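Local atomic coordinates of SGNH-hydrolase family esterase (Altererythrobacter indicus, PDB entry 7C2A), a protein that hydrolyses ester bonds as a marine esterase of the SGNH-hydrolase (GDSL) family, perhaps acting on lysophospholipids. Residues A[76-81]-A[112-117]. Sequence-based numbering, arbitrary orientation.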
# COMPACT_ATOMS: atom_id res chain seq x y z
N ILE A 76 1.93 0.50 11.76
CA ILE A 76 2.32 1.11 10.50
C ILE A 76 1.18 0.89 9.52
O ILE A 76 0.82 -0.25 9.24
CB ILE A 76 3.63 0.51 9.96
CG1 ILE A 76 4.74 0.52 11.01
CG2 ILE A 76 4.03 1.23 8.68
CD1 ILE A 76 6.02 -0.21 10.59
N VAL A 77 0.61 1.97 9.00
CA VAL A 77 -0.59 1.88 8.16
C VAL A 77 -0.20 2.29 6.74
O VAL A 77 0.28 3.41 6.51
CB VAL A 77 -1.73 2.76 8.69
CG1 VAL A 77 -2.92 2.73 7.74
CG2 VAL A 77 -2.14 2.31 10.08
N GLU A 78 -0.43 1.38 5.79
CA GLU A 78 0.01 1.53 4.41
C GLU A 78 -1.15 1.11 3.50
O GLU A 78 -1.24 -0.04 3.10
CB GLU A 78 1.24 0.66 4.19
CG GLU A 78 1.79 0.65 2.78
CD GLU A 78 1.25 -0.49 1.93
OE1 GLU A 78 0.89 -0.20 0.77
OE2 GLU A 78 1.20 -1.65 2.39
N LEU A 79 -2.04 2.05 3.19
CA LEU A 79 -3.22 1.73 2.40
C LEU A 79 -3.58 2.93 1.54
O LEU A 79 -3.29 4.08 1.89
CB LEU A 79 -4.42 1.37 3.27
CG LEU A 79 -4.34 0.03 3.98
CD1 LEU A 79 -5.51 -0.09 4.95
CD2 LEU A 79 -4.37 -1.10 2.99
N GLY A 80 -4.27 2.65 0.44
CA GLY A 80 -4.75 3.67 -0.47
C GLY A 80 -4.32 3.44 -1.90
O GLY A 80 -4.97 3.91 -2.84
N GLY A 81 -3.22 2.70 -2.08
CA GLY A 81 -2.78 2.40 -3.43
C GLY A 81 -3.83 1.68 -4.25
O GLY A 81 -3.99 1.95 -5.44
N LEU A 112 2.41 5.14 12.58
CA LEU A 112 3.24 5.63 11.49
C LEU A 112 2.47 5.42 10.19
O LEU A 112 2.10 4.28 9.86
CB LEU A 112 4.58 4.89 11.45
CG LEU A 112 5.50 5.25 10.28
CD1 LEU A 112 5.90 6.71 10.33
CD2 LEU A 112 6.73 4.35 10.30
N LEU A 113 2.22 6.49 9.46
CA LEU A 113 1.48 6.45 8.21
C LEU A 113 2.45 6.44 7.03
O LEU A 113 3.32 7.30 6.95
CB LEU A 113 0.58 7.68 8.13
CG LEU A 113 -0.52 7.71 7.07
CD1 LEU A 113 -1.52 6.58 7.24
CD2 LEU A 113 -1.24 9.05 7.10
N MET A 114 2.27 5.49 6.13
CA MET A 114 3.11 5.40 4.90
C MET A 114 2.39 6.17 3.79
O MET A 114 1.33 5.71 3.33
CB MET A 114 3.32 3.94 4.50
CG MET A 114 4.15 3.15 5.50
SD MET A 114 5.71 4.00 5.89
CE MET A 114 6.73 2.62 6.40
N GLY A 115 2.95 7.31 3.39
CA GLY A 115 2.33 8.16 2.35
C GLY A 115 2.34 7.50 0.98
O GLY A 115 3.38 6.98 0.57
N MET A 116 1.19 7.53 0.31
CA MET A 116 1.08 6.97 -1.07
C MET A 116 0.98 8.15 -2.04
O MET A 116 0.49 9.21 -1.64
CB MET A 116 -0.15 6.06 -1.21
CG MET A 116 -0.18 4.92 -0.21
SD MET A 116 1.31 3.88 -0.18
CE MET A 116 1.29 3.21 -1.84
N ARG A 117 1.45 7.96 -3.27
CA ARG A 117 1.43 9.04 -4.28
C ARG A 117 0.73 8.54 -5.55
O ARG A 117 0.95 7.39 -5.94
CB ARG A 117 2.85 9.51 -4.59
CG ARG A 117 3.52 10.22 -3.42
CD ARG A 117 2.92 11.59 -3.19
NE ARG A 117 3.51 12.26 -2.04
CZ ARG A 117 4.73 12.79 -2.01
NH1 ARG A 117 5.50 12.74 -3.08
NH2 ARG A 117 5.16 13.37 -0.91
O HOH W 1 -1.13 4.68 4.31
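Val77 O takes two partners: Met114 N, at 2.9 Å in a nearly straight bond (175° at the hydrogen), and a water at 2.9 Å. On the 112-117 side, Leu112 O accepts Val77 N at 2.9 Å, so Val77 bonds to the residues flanking Leu113, as parallel strands require. Beyond Met114 the chains separate, and the same water bonds Met114 O (2.8 Å) and accepts Leu79 N, giving these backbone groups polar partners where direct pairing stops.

Ile76 and Met114 pack on one face. The CG2 branch of Ile76 meets Met114 CG at 3.7 Å, and the methionine bends at chi2 (-51°), which brings its CE methyl back over that same branch. A beta-branched isoleucine suits the extended chain, and the unbranched, flexible methionine can fold around it. On the other face, Val77 CB lies 4.1 Å from Leu113 CD1, the leucine's longer arm spanning the gap to the compact valine. Glu78 gives Met114 CB only its aliphatic stem, through CB at 3.9 Å; its carboxylate OE2 accepts Asp13 N, in the GDSL motif. Farther along, Met116 turns CG anti to its carbonyl carbon (chi1 -56°), bringing it within 3.8 Å of Leu79 O and close to Gly81 N; bends at chi2 and chi3 then curl the sulfur and methyl in toward Glu78 and Gly81. Gly80, the N-cap, and Gly81 begin the GxND block of SGNH hydrolases.

The two strands are neighbours in the parallel sheet of an alpha/beta/alpha sandwich, linked by a right-handed crossover through helix 90-106. That helix covers Val77, helix 133-140 packs on Leu113, and helix 14-17 lies against Ile76 on the opposite face, with strands 6-12 and 144-146 continuing the sheet on either side.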